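Local coordinates for hypothetical protein SO2946 (Shewanella oneidensis, PDB 2A5Z), which is of unknown function but binds magnesium ions and has a jelly-roll fold with a carbohydrate-binding module, so it may recognise carbohydrate, at residues F103-M109 with A226-T232; E172-Y177 with Y210-A216; T126-F130 with A178-S182. All blocks are in the same frame, centred on the assembly; numbering follows the deposited sequence.

Three contacts in one beta-sandwich illustrate how chemistry changes with depth. Interaction 1 is core: strand 102-107 of the larger sheet pairs with strands 226-228 and 230-234, on either side of the corner at Gly229, through regular backbone hydrogen bonds, with the side chains wholly buried. Interaction 2 lies at the surface and joins strand 169-178 of that sheet to strand 208-213, an outermost strand of the six-stranded sheet, through tyrosine hydroxyls and a carboxylate. Interaction 3, partly buried, ties together two loops with a threonine hydroxyl, one backbone bond and a phenylalanine. Interactions 2 and 3 adjoin in sequence, whereas the centre of interaction 1 lies about 20 and 22 Å from their centres.

Interaction 1: F103-M109 with A226-T232; sequences FLAGMLM and AHIGFKT
Met107 O accepts one hydrogen bond, from Ile228 N at 2.8 Å, and meets His227 twice more weakly: His227 CA adds a CA-H...O contact at 3.3 Å, and the same oxygen sits 3.4 Å above one face of the His227 ring, toward its rim. This is one end of an antiparallel pairing in which Phe103, Ala105 and Met107 (a selenomethionine) each form a hydrogen-bonded pair, with Thr232, Phe230 and Ile228 respectively. Six backbone bonds result; that from Phe230 N to Ala105 O, 2.8 Å, is almost straight at the hydrogen (177°).

The side chain of His227 lies where strand 226-228 crosses strand 102-107 at 88°. Leu104 CD2 meets its CB at 3.7 Å, Leu108 CD2 approaches its CE1 at 3.5 Å, and its CD2 rests on the backbone of Gly106. Rotation of the ring is fixed at both nitrogens: ND1 bonds to the carbonyl of Ala226 just before it, and NE2 to Ser69 OG. At Gly229, whose backbone angles suit a residue without a side chain, the chain turns a corner. Leu104 and Lys231 share one face, where the extended lysine crosses Leu104 at a slant, Lys231 CD 3.8 Å from Leu104 CD1, and carries its NZ away to Gly144 O and Ser142 O.

The other face, with Phe103, Ala105, Met107, Ile228, Phe230 and Thr232, belongs to the sandwich interior. There Phe230 packs on Ile246 and Ile249, and Met107 on Phe251, all from strand 245-254 of the opposing sheet. Within its own sheet, strand 102-107 lies between strands 68-73 and 230-234, while His58 of a second subunit meets His227 edge-to-face.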
loop_
_atom_site.group_PDB
_atom_site.type_symbol
_atom_site.label_atom_id
_atom_site.label_comp_id
_atom_site.label_asym_id
_atom_site.label_seq_id
_atom_site.Cartn_x
_atom_site.Cartn_y
_atom_site.Cartn_z
ATOM N N PHE C 103 8.767 -18.254 -2.681
ATOM C CA PHE C 103 8.339 -16.916 -2.312
ATOM C C PHE C 103 9.373 -15.917 -2.799
ATOM O O PHE C 103 10.581 -16.118 -2.633
ATOM C CB PHE C 103 8.105 -16.774 -0.807
ATOM C CG PHE C 103 7.754 -15.370 -0.387
ATOM C CD1 PHE C 103 6.470 -14.873 -0.584
ATOM C CD2 PHE C 103 8.719 -14.537 0.182
ATOM C CE1 PHE C 103 6.146 -13.560 -0.206
ATOM C CE2 PHE C 103 8.407 -13.228 0.563
ATOM C CZ PHE C 103 7.124 -12.742 0.371
ATOM N N LEU C 104 8.892 -14.844 -3.406
ATOM C CA LEU C 104 9.768 -13.838 -3.987
ATOM C C LEU C 104 9.372 -12.454 -3.492
ATOM O O LEU C 104 8.225 -12.043 -3.654
ATOM C CB LEU C 104 9.704 -13.911 -5.525
ATOM C CG LEU C 104 10.774 -13.191 -6.359
ATOM C CD1 LEU C 104 10.885 -13.779 -7.778
ATOM C CD2 LEU C 104 10.495 -11.705 -6.416
ATOM N N ALA C 105 10.319 -11.745 -2.877
ATOM C CA ALA C 105 10.145 -10.331 -2.574
ATOM C C ALA C 105 11.070 -9.541 -3.488
ATOM O O ALA C 105 12.294 -9.572 -3.335
ATOM C CB ALA C 105 10.436 -10.039 -1.080
ATOM N N GLY C 106 10.491 -8.857 -4.469
ATOM C CA GLY C 106 11.307 -8.207 -5.479
ATOM C C GLY C 106 10.639 -7.112 -6.277
ATOM O O GLY C 106 9.472 -6.767 -6.041
HETATM N N MSE C 107 11.415 -6.556 -7.208
HETATM C CA MSE C 107 10.958 -5.509 -8.138
HETATM C C MSE C 107 11.369 -5.856 -9.577
HETATM O O MSE C 107 12.217 -6.737 -9.798
HETATM C CB MSE C 107 11.499 -4.124 -7.719
HETATM C CG MSE C 107 10.908 -3.575 -6.384
HETATM SE SE MSE C 107 11.292 -1.849 -6.001
HETATM C CE MSE C 107 10.183 -1.029 -7.153
ATOM N N LEU C 108 10.764 -5.176 -10.549
ATOM C CA LEU C 108 11.104 -5.352 -11.966
ATOM C C LEU C 108 12.471 -4.750 -12.294
ATOM O O LEU C 108 12.846 -3.706 -11.749
ATOM C CB LEU C 108 10.036 -4.709 -12.865
ATOM C CG LEU C 108 8.632 -5.315 -12.827
ATOM C CD1 LEU C 108 7.578 -4.307 -13.321
ATOM C CD2 LEU C 108 8.554 -6.638 -13.603
HETATM N N MSE C 109 13.197 -5.395 -13.206
HETATM C CA MSE C 109 14.538 -4.934 -13.595
HETATM C C MSE C 109 14.522 -3.743 -14.551
HETATM O O MSE C 109 15.468 -2.938 -14.553
HETATM C CB MSE C 109 15.356 -6.098 -14.172
HETATM C CG MSE C 109 15.462 -7.294 -13.193
HETATM SE SE MSE C 109 16.607 -8.624 -13.640
HETATM C CE MSE C 109 18.141 -7.703 -13.491
ATOM N N ALA C 226 11.160 -11.959 -15.078
ATOM C CA ALA C 226 12.192 -11.884 -14.051
ATOM C C ALA C 226 11.841 -10.847 -12.980
ATOM O O ALA C 226 10.953 -10.023 -13.175
ATOM C CB ALA C 226 13.543 -11.577 -14.683
ATOM N N HIS C 227 12.531 -10.927 -11.841
ATOM C CA HIS C 227 12.477 -9.913 -10.794
ATOM C C HIS C 227 13.857 -9.833 -10.155
ATOM O O HIS C 227 14.673 -10.740 -10.337
ATOM C CB HIS C 227 11.446 -10.289 -9.725
ATOM C CG HIS C 227 10.159 -9.529 -9.810
ATOM N ND1 HIS C 227 9.465 -9.355 -10.990
ATOM C CD2 HIS C 227 9.418 -8.926 -8.848
ATOM C CE1 HIS C 227 8.361 -8.668 -10.754
ATOM N NE2 HIS C 227 8.310 -8.393 -9.464
ATOM N N ILE C 228 14.114 -8.755 -9.419
ATOM C CA ILE C 228 15.350 -8.616 -8.640
ATOM C C ILE C 228 15.022 -8.405 -7.151
ATOM O O ILE C 228 14.162 -7.597 -6.809
ATOM C CB ILE C 228 16.320 -7.520 -9.239
ATOM C CG1 ILE C 228 17.659 -7.479 -8.482
ATOM C CG2 ILE C 228 15.638 -6.123 -9.362
ATOM C CD1 ILE C 228 18.809 -6.858 -9.285
ATOM N N GLY C 229 15.674 -9.173 -6.278
ATOM C CA GLY C 229 15.406 -9.094 -4.847
ATOM C C GLY C 229 15.760 -10.367 -4.095
ATOM O O GLY C 229 16.889 -10.850 -4.174
ATOM N N PHE C 230 14.783 -10.909 -3.374
ATOM C CA PHE C 230 14.950 -12.126 -2.581
ATOM C C PHE C 230 13.983 -13.189 -3.076
ATOM O O PHE C 230 12.790 -12.919 -3.246
ATOM C CB PHE C 230 14.684 -11.820 -1.095
ATOM C CG PHE C 230 14.480 -13.044 -0.224
ATOM C CD1 PHE C 230 15.564 -13.703 0.345
ATOM C CD2 PHE C 230 13.193 -13.519 0.046
ATOM C CE1 PHE C 230 15.374 -14.826 1.163
ATOM C CE2 PHE C 230 12.995 -14.649 0.873
ATOM C CZ PHE C 230 14.094 -15.295 1.429
ATOM N N LYS C 231 14.496 -14.393 -3.312
ATOM C CA LYS C 231 13.646 -15.516 -3.667
ATOM C C LYS C 231 14.129 -16.772 -2.954
ATOM O O LYS C 231 15.308 -17.107 -3.020
ATOM C CB LYS C 231 13.640 -15.741 -5.184
ATOM C CG LYS C 231 12.625 -16.782 -5.657
ATOM C CD LYS C 231 12.732 -17.026 -7.151
ATOM C CE LYS C 231 11.737 -18.078 -7.585
ATOM N NZ LYS C 231 12.016 -18.617 -8.941
ATOM N N THR C 232 13.218 -17.463 -2.283
ATOM C CA THR C 232 13.547 -18.743 -1.665
ATOM C C THR C 232 12.588 -19.794 -2.206
ATOM O O THR C 232 11.412 -19.510 -2.434
ATOM C CB THR C 232 13.563 -18.664 -0.116
ATOM O OG1 THR C 232 14.291 -19.773 0.422
ATOM C CG2 THR C 232 12.147 -18.622 0.476
#

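Interaction 2: E172-Y177 with Y210-A216; sequences ETGSTY and YSYTSTA
Tyr212 lays its ring obliquely against the backbone of Gly174, where CE1 comes within 3.4 Å of the glycine CA; no side chain stands between them. Its CG is anti to the backbone N (chi1 179°), which sends the ring straight across from one segment to the other and brings its hydroxyl to the carboxylate of Glu172. The hydroxyl donates to Glu172 OE2, although the modelled separation is so short that its exact length is doubtful. The carboxylate is turned 47° against the phenol ring.

Glu172 is itself an extended arm, and its two oxygens divide the work. OE1 accepts Ala216 N at 2.9 Å, and OE2 accepts Thr215 N at 2.9 Å; both are met on the syn side, the second well out of the carboxylate plane. Two consecutive backbone N-H groups, of Thr215 and Ala216, therefore hold the carboxylate. Ser214 OG bonds to Ala216 O at 2.8 Å and also accepts Phe197 N, tying these residues to strand 197-203.

Tyr210 repeats the crossing further along. Its hydroxyl gives a 2.6 Å hydrogen bond to Ser175 O, in the carbonyl plane, and accepts Gly162 N from strand 159-166, while Tyr177 CB packs on its CD1 at 3.7 Å.

The two segments run in opposite directions, and no backbone hydrogen bond joins them directly. Side chains thus bridge the edge strands of the two sheets, consistent with the jelly-roll sandwich this protein adopts.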
loop_
_atom_site.group_PDB
_atom_site.type_symbol
_atom_site.label_atom_id
_atom_site.label_comp_id
_atom_site.label_asym_id
_atom_site.label_seq_id
_atom_site.Cartn_x
_atom_site.Cartn_y
_atom_site.Cartn_z
ATOM N N GLU C 172 29.360 -19.044 -14.034
ATOM C CA GLU C 172 30.323 -18.387 -13.164
ATOM C C GLU C 172 29.967 -18.727 -11.721
ATOM O O GLU C 172 28.811 -18.599 -11.327
ATOM C CB GLU C 172 30.216 -16.885 -13.375
ATOM C CG GLU C 172 31.425 -16.127 -12.990
ATOM C CD GLU C 172 31.199 -14.641 -13.090
ATOM O OE1 GLU C 172 30.960 -14.144 -14.213
ATOM O OE2 GLU C 172 31.273 -13.978 -12.039
ATOM N N THR C 173 30.948 -19.157 -10.936
ATOM C CA THR C 173 30.693 -19.579 -9.559
ATOM C C THR C 173 31.866 -19.203 -8.663
ATOM O O THR C 173 33.002 -19.617 -8.906
ATOM C CB THR C 173 30.429 -21.107 -9.476
ATOM O OG1 THR C 173 29.315 -21.448 -10.309
ATOM C CG2 THR C 173 30.125 -21.555 -8.053
ATOM N N GLY C 174 31.588 -18.413 -7.629
ATOM C CA GLY C 174 32.609 -18.068 -6.640
ATOM C C GLY C 174 32.854 -19.188 -5.648
ATOM O O GLY C 174 32.219 -20.249 -5.723
ATOM N N SER C 175 33.785 -18.958 -4.727
ATOM C CA SER C 175 34.047 -19.903 -3.643
ATOM C C SER C 175 32.849 -19.912 -2.699
ATOM O O SER C 175 32.070 -18.955 -2.661
ATOM C CB SER C 175 35.330 -19.529 -2.884
ATOM O OG SER C 175 35.183 -18.280 -2.241
ATOM N N THR C 176 32.682 -20.989 -1.947
ATOM C CA THR C 176 31.512 -21.085 -1.086
ATOM C C THR C 176 31.831 -20.682 0.344
ATOM O O THR C 176 32.946 -20.871 0.825
ATOM C CB THR C 176 30.859 -22.486 -1.117
ATOM O OG1 THR C 176 31.682 -23.412 -0.402
ATOM C CG2 THR C 176 30.654 -22.968 -2.552
ATOM N N TYR C 177 30.839 -20.101 1.006
ATOM C CA TYR C 177 30.898 -19.846 2.426
ATOM C C TYR C 177 29.845 -20.749 3.074
ATOM O O TYR C 177 28.670 -20.680 2.718
ATOM C CB TYR C 177 30.639 -18.360 2.723
ATOM C CG TYR C 177 30.679 -18.036 4.198
ATOM C CD1 TYR C 177 31.869 -17.660 4.819
ATOM C CD2 TYR C 177 29.529 -18.136 4.980
ATOM C CE1 TYR C 177 31.909 -17.379 6.179
ATOM C CE2 TYR C 177 29.558 -17.866 6.337
ATOM C CZ TYR C 177 30.747 -17.485 6.930
ATOM O OH TYR C 177 30.758 -17.227 8.283
ATOM N N TYR C 210 31.784 -12.607 3.730
ATOM C CA TYR C 210 32.037 -13.104 2.389
ATOM C C TYR C 210 31.688 -12.005 1.394
ATOM O O TYR C 210 30.738 -11.260 1.617
ATOM C CB TYR C 210 31.148 -14.331 2.140
ATOM C CG TYR C 210 31.205 -14.901 0.741
ATOM C CD1 TYR C 210 32.167 -15.849 0.396
ATOM C CD2 TYR C 210 30.284 -14.499 -0.240
ATOM C CE1 TYR C 210 32.220 -16.386 -0.893
ATOM C CE2 TYR C 210 30.323 -15.034 -1.532
ATOM C CZ TYR C 210 31.297 -15.975 -1.850
ATOM O OH TYR C 210 31.347 -16.510 -3.116
ATOM N N SER C 211 32.444 -11.907 0.303
ATOM C CA SER C 211 32.013 -11.098 -0.843
ATOM C C SER C 211 32.447 -11.711 -2.173
ATOM O O SER C 211 33.452 -12.422 -2.250
ATOM C CB SER C 211 32.485 -9.642 -0.733
ATOM O OG SER C 211 33.827 -9.514 -1.163
ATOM N N TYR C 212 31.668 -11.429 -3.211
ATOM C CA TYR C 212 31.971 -11.874 -4.568
ATOM C C TYR C 212 31.632 -10.756 -5.544
ATOM O O TYR C 212 30.560 -10.171 -5.448
ATOM C CB TYR C 212 31.157 -13.125 -4.910
ATOM C CG TYR C 212 31.388 -13.650 -6.307
ATOM C CD1 TYR C 212 32.479 -14.464 -6.584
ATOM C CD2 TYR C 212 30.510 -13.338 -7.351
ATOM C CE1 TYR C 212 32.708 -14.951 -7.864
ATOM C CE2 TYR C 212 30.727 -13.831 -8.643
ATOM C CZ TYR C 212 31.837 -14.638 -8.881
ATOM O OH TYR C 212 32.086 -15.144 -10.138
ATOM N N THR C 213 32.557 -10.459 -6.458
ATOM C CA THR C 213 32.310 -9.546 -7.576
ATOM C C THR C 213 32.336 -10.339 -8.884
ATOM O O THR C 213 33.309 -11.037 -9.179
ATOM C CB THR C 213 33.366 -8.406 -7.640
ATOM O OG1 THR C 213 33.421 -7.739 -6.378
ATOM C CG2 THR C 213 32.998 -7.374 -8.706
ATOM N N SER C 214 31.266 -10.231 -9.665
ATOM C CA SER C 214 31.161 -10.985 -10.913
ATOM C C SER C 214 32.176 -10.548 -11.985
ATOM O O SER C 214 32.651 -9.409 -11.987
ATOM C CB SER C 214 29.725 -10.939 -11.452
ATOM O OG SER C 214 29.438 -9.702 -12.080
ATOM N N THR C 215 32.514 -11.480 -12.875
ATOM C CA THR C 215 33.328 -11.196 -14.051
ATOM C C THR C 215 32.410 -10.785 -15.198
ATOM O O THR C 215 32.645 -9.777 -15.863
ATOM C CB THR C 215 34.194 -12.422 -14.453
ATOM O OG1 THR C 215 35.158 -12.686 -13.423
ATOM C CG2 THR C 215 34.937 -12.172 -15.763
ATOM N N ALA C 216 31.356 -11.567 -15.410
ATOM C CA ALA C 216 30.390 -11.299 -16.460
ATOM C C ALA C 216 29.197 -10.516 -15.917
ATOM O O ALA C 216 28.999 -10.431 -14.697
ATOM C CB ALA C 216 29.937 -12.598 -17.088
#

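Interaction 3: T126-F130 with A178-S182; sequences TPSAF and ALSTS
Phe130 carries the methyl of Thr181 over one face of its ring: CG2 lies 3.8 Å from the ring centroid, displaced toward the rim, in a CH-pi contact. The carbonyl oxygens of Leu179 and Ser180 approach the ring obliquely, the former 3.4 Å from Phe130 CE2, while Leu179 CB touches CZ at 3.9 Å. A chi1 of -67° sets its CG beside the backbone N, and the end of the side chain comes nearer to residues 179-181.

Beside the ring, Thr126 OG1 donates to Ser180 O at 2.6 Å, in the carbonyl plane, and in turn accepts Thr183 N. One hydroxyl thus stitches two points of the segment leading into strand 184-191. Its own methyl, CG2, faces Leu179 CD1 at 4.0 Å on the buried side, where Tyr185 packs against both residues. Further along, Ser182 N reaches Pro127 O at 2.9 Å; the bond is straight at the hydrogen, yet the donor stands well above the carbonyl plane. Ser182 OG rests on Ser128 CA at 3.2 Å.

Neither segment has regular secondary structure, and no repeating pattern of backbone bonds joins them: there is one, backed by Thr126 with Thr183. The Thr126-Leu179 side is buried, the Phe130-Thr181 contact partly exposed, and Ser128 and Ser182 exposed, which implies a join specified residue by residue, mixing a methyl packed on an aromatic face with a few specific bonds.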
loop_
_atom_site.group_PDB
_atom_site.type_symbol
_atom_site.label_atom_id
_atom_site.label_comp_id
_atom_site.label_asym_id
_atom_site.label_seq_id
_atom_site.Cartn_x
_atom_site.Cartn_y
_atom_site.Cartn_z
ATOM N N THR C 126 18.591 -18.267 8.238
ATOM C CA THR C 126 18.664 -19.639 7.757
ATOM C C THR C 126 17.661 -20.532 8.510
ATOM O O THR C 126 17.342 -20.263 9.673
ATOM C CB THR C 126 20.090 -20.201 7.844
ATOM O OG1 THR C 126 20.622 -19.982 9.157
ATOM C CG2 THR C 126 20.975 -19.516 6.810
ATOM N N PRO C 127 17.131 -21.573 7.832
ATOM C CA PRO C 127 16.212 -22.511 8.484
ATOM C C PRO C 127 16.905 -23.299 9.608
ATOM O O PRO C 127 18.138 -23.269 9.710
ATOM C CB PRO C 127 15.796 -23.448 7.339
ATOM C CG PRO C 127 16.856 -23.326 6.309
ATOM C CD PRO C 127 17.377 -21.927 6.417
ATOM N N SER C 128 16.128 -23.995 10.438
ATOM C CA SER C 128 16.692 -24.768 11.546
ATOM C C SER C 128 17.364 -26.086 11.107
ATOM O O SER C 128 18.094 -26.715 11.891
ATOM C CB SER C 128 15.631 -25.022 12.618
ATOM O OG SER C 128 14.582 -25.807 12.094
ATOM N N ALA C 129 17.094 -26.501 9.869
ATOM C CA ALA C 129 17.794 -27.613 9.225
ATOM C C ALA C 129 18.017 -27.249 7.768
ATOM O O ALA C 129 17.084 -26.787 7.090
ATOM C CB ALA C 129 16.978 -28.914 9.323
ATOM N N PHE C 130 19.244 -27.437 7.287
ATOM C CA PHE C 130 19.510 -27.349 5.856
ATOM C C PHE C 130 18.986 -28.597 5.137
ATOM O O PHE C 130 18.825 -29.656 5.739
ATOM C CB PHE C 130 21.005 -27.137 5.575
ATOM C CG PHE C 130 21.529 -25.796 6.040
ATOM C CD1 PHE C 130 20.935 -24.609 5.615
ATOM C CD2 PHE C 130 22.624 -25.728 6.905
ATOM C CE1 PHE C 130 21.419 -23.375 6.049
ATOM C CE2 PHE C 130 23.114 -24.501 7.342
ATOM C CZ PHE C 130 22.515 -23.326 6.920
ATOM N N ALA C 178 30.263 -21.610 4.004
ATOM C CA ALA C 178 29.319 -22.511 4.680
ATOM C C ALA C 178 28.589 -21.815 5.837
ATOM O O ALA C 178 29.207 -21.251 6.740
ATOM C CB ALA C 178 30.014 -23.796 5.137
ATOM N N LEU C 179 27.260 -21.847 5.780
ATOM C CA LEU C 179 26.418 -21.141 6.740
ATOM C C LEU C 179 26.045 -22.021 7.923
ATOM O O LEU C 179 26.255 -23.233 7.890
ATOM C CB LEU C 179 25.140 -20.643 6.055
ATOM C CG LEU C 179 25.265 -19.808 4.781
ATOM C CD1 LEU C 179 23.914 -19.756 4.093
ATOM C CD2 LEU C 179 25.801 -18.396 5.065
ATOM N N SER C 180 25.491 -21.404 8.962
ATOM C CA SER C 180 24.968 -22.133 10.107
ATOM C C SER C 180 23.443 -22.071 10.095
ATOM O O SER C 180 22.872 -21.092 9.618
ATOM C CB SER C 180 25.509 -21.540 11.416
ATOM O OG SER C 180 26.902 -21.799 11.562
ATOM N N THR C 181 22.796 -23.116 10.614
ATOM C CA THR C 181 21.335 -23.139 10.762
ATOM C C THR C 181 20.876 -22.111 11.804
ATOM O O THR C 181 21.669 -21.667 12.634
ATOM C CB THR C 181 20.802 -24.539 11.163
ATOM O OG1 THR C 181 21.463 -24.997 12.354
ATOM C CG2 THR C 181 21.004 -25.546 10.040
ATOM N N SER C 182 19.606 -21.723 11.728
ATOM C CA SER C 182 18.983 -20.775 12.673
ATOM C C SER C 182 19.857 -19.555 13.000
ATOM O O SER C 182 20.053 -19.203 14.170
ATOM C CB SER C 182 18.580 -21.503 13.947
ATOM O OG SER C 182 17.672 -22.545 13.632
#